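Local structure of Lmo0325 protein (Listeria monocytogenes EGD-e, 4RYK) at residues F174-E177 / V178-H181; D212-I216 / Q217-N221; V291-K294 / Q295-E298. The protein probably binds DNA as a transcriptional regulator of the Rgg type, joining an N-terminal helix-turn-helix domain to a helical C-terminal domain of probable TPR-like fold. All coordinates share one frame; numbering follows the deposited sequence.

Contact 1 (F174-E177 / V178-H181)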
loop_
_atom_site.group_PDB
_atom_site.type_symbol
_atom_site.label_atom_id
_atom_site.label_comp_id
_atom_site.label_asym_id
_atom_site.label_seq_id
_atom_site.Cartn_x
_atom_site.Cartn_y
_atom_site.Cartn_z
ATOM N N PHE A 174 -15.341 -25.838 -4.955
ATOM C CA PHE A 174 -14.645 -27.027 -4.474
ATOM C C PHE A 174 -15.422 -27.695 -3.358
ATOM O O PHE A 174 -16.118 -27.029 -2.607
ATOM C CB PHE A 174 -13.277 -26.658 -3.950
ATOM C CG PHE A 174 -12.517 -25.681 -4.817
ATOM C CD1 PHE A 174 -12.339 -25.915 -6.160
ATOM C CD2 PHE A 174 -11.959 -24.560 -4.259
ATOM C CE1 PHE A 174 -11.611 -25.025 -6.937
ATOM C CE2 PHE A 174 -11.263 -23.636 -5.031
ATOM C CZ PHE A 174 -11.080 -23.889 -6.383
ATOM N N GLU A 175 -15.267 -29.008 -3.226
ATOM C CA GLU A 175 -15.750 -29.702 -2.032
ATOM C C GLU A 175 -15.047 -29.165 -0.788
ATOM O O GLU A 175 -13.922 -28.625 -0.847
ATOM C CB GLU A 175 -15.437 -31.193 -2.112
ATOM C CG GLU A 175 -15.976 -31.851 -3.354
ATOM C CD GLU A 175 -15.724 -33.340 -3.362
ATOM O OE1 GLU A 175 -14.536 -33.757 -3.227
ATOM O OE2 GLU A 175 -16.723 -34.083 -3.503
ATOM N N GLU A 176 -15.693 -29.366 0.345
ATOM C CA GLU A 176 -15.214 -28.853 1.600
ATOM C C GLU A 176 -13.819 -29.335 1.929
ATOM O O GLU A 176 -13.002 -28.553 2.392
ATOM C CB GLU A 176 -16.155 -29.209 2.729
ATOM C CG GLU A 176 -15.810 -28.454 4.008
ATOM C CD GLU A 176 -16.914 -28.529 5.073
ATOM O OE1 GLU A 176 -18.057 -28.930 4.760
ATOM O OE2 GLU A 176 -16.652 -28.182 6.238
ATOM N N GLU A 177 -13.519 -30.602 1.664
ATOM C CA GLU A 177 -12.206 -31.106 2.005
ATOM C C GLU A 177 -11.120 -30.347 1.249
ATOM O O GLU A 177 -10.066 -30.060 1.777
ATOM C CB GLU A 177 -12.099 -32.589 1.679
ATOM C CG GLU A 177 -10.857 -33.226 2.243
ATOM C CD GLU A 177 -10.594 -34.633 1.655
ATOM O OE1 GLU A 177 -11.553 -35.378 1.249
ATOM O OE2 GLU A 177 -9.384 -34.958 1.567
ATOM N N VAL A 178 -11.417 -30.052 -0.008
ATOM C CA VAL A 178 -10.497 -29.406 -0.915
ATOM C C VAL A 178 -10.397 -27.913 -0.532
ATOM O O VAL A 178 -9.334 -27.349 -0.535
ATOM C CB VAL A 178 -11.055 -29.558 -2.347
ATOM C CG1 VAL A 178 -10.235 -28.796 -3.354
ATOM C CG2 VAL A 178 -11.108 -31.022 -2.760
ATOM N N GLN A 179 -11.520 -27.289 -0.216
ATOM C CA GLN A 179 -11.510 -25.909 0.275
ATOM C C GLN A 179 -10.590 -25.792 1.460
ATOM O O GLN A 179 -9.771 -24.895 1.503
ATOM C CB GLN A 179 -12.867 -25.461 0.718
ATOM C CG GLN A 179 -13.860 -25.334 -0.421
ATOM C CD GLN A 179 -15.272 -25.041 0.081
ATOM O OE1 GLN A 179 -15.667 -25.506 1.138
ATOM N NE2 GLN A 179 -16.023 -24.269 -0.676
ATOM N N ILE A 180 -10.686 -26.718 2.410
ATOM C CA ILE A 180 -9.832 -26.680 3.608
ATOM C C ILE A 180 -8.369 -26.901 3.309
ATOM O O ILE A 180 -7.500 -26.197 3.850
ATOM C CB ILE A 180 -10.324 -27.692 4.637
ATOM C CG1 ILE A 180 -11.647 -27.178 5.232
ATOM C CG2 ILE A 180 -9.273 -27.948 5.719
ATOM C CD1 ILE A 180 -12.472 -28.278 5.887
ATOM N N HIS A 181 -8.086 -27.880 2.459
ATOM C CA HIS A 181 -6.733 -28.136 2.013
ATOM C C HIS A 181 -6.120 -26.899 1.311
ATOM O O HIS A 181 -4.986 -26.526 1.573
ATOM C CB HIS A 181 -6.705 -29.375 1.076
ATOM C CG HIS A 181 -5.390 -29.582 0.382
ATOM N ND1 HIS A 181 -4.354 -30.312 0.929
ATOM C CD2 HIS A 181 -4.936 -29.135 -0.819
ATOM C CE1 HIS A 181 -3.326 -30.319 0.096
ATOM N NE2 HIS A 181 -3.657 -29.622 -0.976
#
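Phe174 and Val178 meet through aliphatic carbons at the start of helix 176-193, with Phe174 CB 3.8 Å from Val178 CG1. The two side chains cross at about a right angle, and Val178 CG1 reaches the ring obliquely; a compact, branched valine suits a place between Phe174 and His150. Gln179 comes from the next position: its CG lies at the ring's edge, near the ring plane, 3.8 Å from Phe174 CB. With CG anti to its carbonyl carbon (chi1 -67°) and the chain extended beyond it, Gln179 runs back along the first turn. Gln179 OE1 comes 3.4 Å from Glu176 CA, while its NE2 is hydrogen-bonded to Ile171 O, before the helix; glutamine suits this place by offering a methylene to the ring and an amide to the backbone. On the next flank Glu176 CG rests 3.8 Å from Ile180 CD1, a methylene of an acidic side chain serving as apolar surface.

The backbone sets these spacings. Glu175 is the N-cap residue, and its carbonyl oxygen accepts Gln179 N at 2.8 Å in a nearly straight bond (169° at the hydrogen); a weak bond from Val178 N reaches the same oxygen. Farther out, Phe174 packs on Ile149 and His150 of helix 143-153 and stands edge-to-face with Phe182, whereas Glu176 and Ile180 touch Tyr222 of helix 220-235.

Three consecutive glutamates, Glu175 to Glu177, thus occupy the N-terminal end of a helix, where the positive end of the helix dipole would be expected to favour their negative charge, while Phe174 fastens the same end to the interior.

Contact 2 (D212-I216 / Q217-N221)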
loop_
_atom_site.group_PDB
_atom_site.type_symbol
_atom_site.label_atom_id
_atom_site.label_comp_id
_atom_site.label_asym_id
_atom_site.label_seq_id
_atom_site.Cartn_x
_atom_site.Cartn_y
_atom_site.Cartn_z
ATOM N N ASP A 212 -17.526 -14.255 6.788
ATOM C CA ASP A 212 -18.909 -13.924 6.478
ATOM C C ASP A 212 -19.633 -15.176 5.996
ATOM O O ASP A 212 -20.733 -15.503 6.464
ATOM C CB ASP A 212 -18.961 -12.838 5.398
ATOM C CG ASP A 212 -20.390 -12.400 5.065
ATOM O OD1 ASP A 212 -21.081 -13.132 4.341
ATOM O OD2 ASP A 212 -20.827 -11.323 5.513
ATOM N N GLU A 213 -19.005 -15.897 5.082
ATOM C CA GLU A 213 -19.666 -17.089 4.502
ATOM C C GLU A 213 -19.809 -18.211 5.517
ATOM O O GLU A 213 -20.795 -18.954 5.504
ATOM C CB GLU A 213 -18.933 -17.575 3.250
ATOM C CG GLU A 213 -19.810 -18.430 2.338
ATOM C CD GLU A 213 -20.973 -17.623 1.785
ATOM O OE1 GLU A 213 -20.722 -16.678 0.997
ATOM O OE2 GLU A 213 -22.122 -17.898 2.184
ATOM N N LEU A 214 -18.838 -18.333 6.414
ATOM C CA LEU A 214 -18.897 -19.371 7.423
ATOM C C LEU A 214 -19.963 -19.067 8.438
ATOM O O LEU A 214 -20.666 -19.985 8.917
ATOM C CB LEU A 214 -17.575 -19.545 8.134
ATOM C CG LEU A 214 -16.562 -20.164 7.203
ATOM C CD1 LEU A 214 -15.170 -19.940 7.770
ATOM C CD2 LEU A 214 -16.878 -21.637 6.928
ATOM N N ILE A 215 -20.098 -17.798 8.777
ATOM C CA ILE A 215 -21.141 -17.431 9.733
ATOM C C ILE A 215 -22.499 -17.824 9.153
ATOM O O ILE A 215 -23.220 -18.615 9.753
ATOM C CB ILE A 215 -21.092 -15.949 10.123
ATOM C CG1 ILE A 215 -19.865 -15.675 11.006
ATOM C CG2 ILE A 215 -22.351 -15.540 10.879
ATOM C CD1 ILE A 215 -19.576 -14.203 11.192
ATOM N N ILE A 216 -22.791 -17.322 7.957
ATOM C CA ILE A 216 -24.024 -17.637 7.232
ATOM C C ILE A 216 -24.317 -19.112 7.167
ATOM O O ILE A 216 -25.465 -19.500 7.260
ATOM C CB ILE A 216 -23.992 -17.052 5.804
ATOM C CG1 ILE A 216 -24.306 -15.550 5.875
ATOM C CG2 ILE A 216 -24.981 -17.761 4.880
ATOM C CD1 ILE A 216 -23.897 -14.764 4.651
ATOM N N GLN A 217 -23.288 -19.932 7.006
ATOM C CA GLN A 217 -23.459 -21.378 7.045
ATOM C C GLN A 217 -23.396 -21.974 8.441
ATOM O O GLN A 217 -23.336 -23.182 8.566
ATOM C CB GLN A 217 -22.370 -22.051 6.271
ATOM C CG GLN A 217 -22.370 -21.714 4.814
ATOM C CD GLN A 217 -21.202 -22.385 4.140
ATOM O OE1 GLN A 217 -20.661 -23.380 4.638
ATOM N NE2 GLN A 217 -20.782 -21.834 3.032
ATOM N N ASN A 218 -23.316 -21.150 9.480
ATOM C CA ASN A 218 -23.340 -21.664 10.823
ATOM C C ASN A 218 -22.205 -22.633 11.150
ATOM O O ASN A 218 -22.392 -23.569 11.934
ATOM C CB ASN A 218 -24.673 -22.372 11.063
ATOM C CG ASN A 218 -25.017 -22.448 12.512
ATOM O OD1 ASN A 218 -24.778 -21.512 13.249
ATOM N ND2 ASN A 218 -25.560 -23.570 12.933
ATOM N N LYS A 219 -21.035 -22.410 10.558
ATOM C CA LYS A 219 -19.847 -23.168 10.906
ATOM C C LYS A 219 -19.029 -22.290 11.800
ATOM O O LYS A 219 -18.091 -21.620 11.339
ATOM C CB LYS A 219 -19.082 -23.504 9.654
ATOM C CG LYS A 219 -19.870 -24.383 8.692
ATOM C CD LYS A 219 -18.916 -25.116 7.765
ATOM C CE LYS A 219 -19.626 -26.244 7.026
ATOM N NZ LYS A 219 -20.095 -25.718 5.718
ATOM N N ILE A 220 -19.420 -22.243 13.064
ATOM C CA ILE A 220 -18.940 -21.232 14.010
ATOM C C ILE A 220 -17.504 -21.467 14.522
ATOM O O ILE A 220 -16.722 -20.497 14.690
ATOM C CB ILE A 220 -19.962 -21.047 15.148
ATOM C CG1 ILE A 220 -21.302 -20.599 14.554
ATOM C CG2 ILE A 220 -19.506 -19.987 16.147
ATOM C CD1 ILE A 220 -21.245 -19.359 13.666
ATOM N N ASN A 221 -17.132 -22.729 14.705
ATOM C CA ASN A 221 -15.728 -23.069 14.999
ATOM C C ASN A 221 -14.802 -22.516 13.927
ATOM O O ASN A 221 -13.813 -21.894 14.225
ATOM C CB ASN A 221 -15.514 -24.575 15.073
ATOM C CG ASN A 221 -16.279 -25.207 16.209
ATOM O OD1 ASN A 221 -16.704 -24.515 17.144
ATOM N ND2 ASN A 221 -16.466 -26.528 16.148
#
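Gln217 places CG anti to its carbonyl carbon (chi1 -63°) and stays extended, while Glu213 turns its own CG anti to the backbone N (chi1 -159°), onto the side where the glutamine runs; Glu213 CG and Gln217 NE2 are 3.6 Å apart. The two side chains cross at a slant, their carboxylate and amide planes 34° apart. At the other end of the amide, Gln217 OE1 accepts Lys219 NZ at 2.6 Å, with the amine nearly in line with the amide C=O. The aliphatic part of Lys219 crosses Leu214 at about a right angle, CB 4.0 Å from Leu214 CD2, so this long side chain offers methylenes to a leucine and an amine to a glutamine.

Beneath them helix 197-216 closes in a Schellman motif. Lys219 N bonds to Leu214 O at 3.0 Å, and Asn218 N reaches Ile215 O from above the carbonyl plane. Asn218 is the C-prime residue with positive phi, a conformation that asparagine tolerates better than most residues with a side chain.

Lys219 is also the N-cap residue of helix 220-235, making the link between the helices very short. Leu214 packs against Tyr222, Ala223 and Val226 of that helix, and buried Ile215 faces Tyr252, Ala255 and Ile256 of helix 243-259.

Contact 3 (V291-K294 / Q295-E298)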
loop_
_atom_site.group_PDB
_atom_site.type_symbol
_atom_site.label_atom_id
_atom_site.label_comp_id
_atom_site.label_asym_id
_atom_site.label_seq_id
_atom_site.Cartn_x
_atom_site.Cartn_y
_atom_site.Cartn_z
ATOM N N VAL A 291 -27.641 -3.997 6.186
ATOM C CA VAL A 291 -28.427 -5.036 5.552
ATOM C C VAL A 291 -27.945 -6.401 6.025
ATOM O O VAL A 291 -28.735 -7.251 6.408
ATOM C CB VAL A 291 -28.299 -4.952 4.031
ATOM C CG1 VAL A 291 -28.985 -6.162 3.349
ATOM C CG2 VAL A 291 -28.903 -3.638 3.590
ATOM N N VAL A 292 -26.642 -6.610 6.012
ATOM C CA VAL A 292 -26.132 -7.857 6.508
ATOM C C VAL A 292 -26.638 -8.113 7.910
ATOM O O VAL A 292 -27.024 -9.238 8.267
ATOM C CB VAL A 292 -24.611 -7.867 6.518
ATOM C CG1 VAL A 292 -24.099 -9.182 7.061
ATOM C CG2 VAL A 292 -24.060 -7.623 5.113
ATOM N N LEU A 293 -26.650 -7.063 8.715
ATOM C CA LEU A 293 -26.952 -7.235 10.127
ATOM C C LEU A 293 -28.415 -7.601 10.302
ATOM O O LEU A 293 -28.758 -8.480 11.116
ATOM C CB LEU A 293 -26.645 -5.968 10.914
ATOM C CG LEU A 293 -27.079 -5.957 12.373
ATOM C CD1 LEU A 293 -26.477 -7.168 13.062
ATOM C CD2 LEU A 293 -26.647 -4.696 13.094
ATOM N N LYS A 294 -29.278 -6.896 9.588
ATOM C CA LYS A 294 -30.699 -7.180 9.678
ATOM C C LYS A 294 -31.058 -8.590 9.248
ATOM O O LYS A 294 -31.905 -9.219 9.864
ATOM C CB LYS A 294 -31.476 -6.224 8.812
ATOM C CG LYS A 294 -31.603 -4.876 9.450
ATOM C CD LYS A 294 -31.996 -3.863 8.417
ATOM C CE LYS A 294 -32.046 -2.488 9.034
ATOM N NZ LYS A 294 -32.958 -1.660 8.216
ATOM N N GLN A 295 -30.442 -9.056 8.172
ATOM C CA GLN A 295 -30.738 -10.379 7.631
ATOM C C GLN A 295 -30.223 -11.408 8.612
ATOM O O GLN A 295 -30.849 -12.422 8.878
ATOM C CB GLN A 295 -30.081 -10.541 6.250
ATOM C CG GLN A 295 -30.702 -9.629 5.183
ATOM C CD GLN A 295 -32.098 -10.096 4.752
ATOM O OE1 GLN A 295 -32.274 -11.247 4.336
ATOM N NE2 GLN A 295 -33.099 -9.203 4.833
ATOM N N PHE A 296 -29.087 -11.113 9.207
ATOM C CA PHE A 296 -28.517 -12.019 10.181
ATOM C C PHE A 296 -29.452 -12.152 11.393
ATOM O O PHE A 296 -29.722 -13.262 11.860
ATOM C CB PHE A 296 -27.146 -11.511 10.572
ATOM C CG PHE A 296 -26.586 -12.158 11.774
ATOM C CD1 PHE A 296 -26.814 -11.624 13.018
ATOM C CD2 PHE A 296 -25.807 -13.301 11.661
ATOM C CE1 PHE A 296 -26.276 -12.223 14.139
ATOM C CE2 PHE A 296 -25.240 -13.885 12.778
ATOM C CZ PHE A 296 -25.481 -13.350 14.026
ATOM N N LEU A 297 -29.964 -11.032 11.892
ATOM C CA LEU A 297 -30.853 -11.064 13.044
ATOM C C LEU A 297 -32.088 -11.898 12.726
ATOM O O LEU A 297 -32.555 -12.668 13.547
ATOM C CB LEU A 297 -31.301 -9.660 13.409
ATOM C CG LEU A 297 -30.259 -8.707 13.974
ATOM C CD1 LEU A 297 -30.897 -7.350 14.295
ATOM C CD2 LEU A 297 -29.576 -9.316 15.189
ATOM N N GLU A 298 -32.610 -11.736 11.522
ATOM C CA GLU A 298 -33.687 -12.564 11.053
ATOM C C GLU A 298 -33.370 -14.055 10.884
ATOM O O GLU A 298 -34.051 -14.892 11.463
ATOM C CB GLU A 298 -34.185 -12.020 9.737
ATOM C CG GLU A 298 -35.492 -11.286 9.883
ATOM C CD GLU A 298 -36.295 -11.453 8.642
ATOM O OE1 GLU A 298 -35.672 -11.274 7.573
ATOM O OE2 GLU A 298 -37.487 -11.787 8.734
#
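Leu293 O receives Leu297 N at 2.9 Å and is also flanked by two side chains of the next turn. The setting is helix 283-300, an alpha helix near the C-terminal end of an all-helical, probably TPR-like, part of the chain, and the bond is one of its i to i+4 links. Leu297 CG lies 3.2 Å from Leu293 O, and Phe296 presents its ring edge to the same oxygen, which lies near the ring plane. Carbons of two side chains thus flank this oxygen, while the backbone N-H of Leu297 gives it its hydrogen bond.

Along the inward face, Leu293 and Leu297 lie four residues apart and meet obliquely, Leu293 CD1 standing 4.2 Å from Leu297 CG. Leu293 turns CG anti to its backbone N (chi1 173°), which, with chi2 near 55°, brings the CD1 methyl toward the following turn. Phe296 has a similar first torsion, and its ring leads off the helix toward Met258 of helix 243-259 and Ile302. Leu293 meets Met258 too, along with Ile274 of helix 263-279, and Leu297 reaches Tyr267, so large apolar side chains suit this face.

The exposed side carries Lys294, Gln295 and Glu298, whose polar ends suit water. Their backbones keep the same pattern: Gln295 N bonds to Val291 O at 3.0 Å, almost straight at 165°, and Glu298 N bonds to Lys294 O at 3.1 Å. The first torsion of Gln295, with CG opposite the carbonyl carbon, starts the side chain over the preceding turn, Gln295 CG lying 3.3 Å from Val291 O and 4.3 Å from Val291 CG1.

The three contacts follow in series along the chain: contact 1 at the start of helix 176-193, contact 2 at the junction of helices 197-216 and 220-235, and contact 3 in helix 283-300. Contact 2 is the middle member in space as well, its centre about 15 Å from that of contact 1 and about 14 Å from that of contact 3. It touches both, through Lys219 CE packed 3.6 Å from Glu176 OE2 and through Ile215 CG2 packed 3.8 Å from Phe296 CE2. Contacts 1 and 3 stay about 18 Å apart at their nearest atoms. A helix start, a helix junction and the body of a later helix are thus connected in turn, through contact 2, within the helical C-terminal part of this putative regulator.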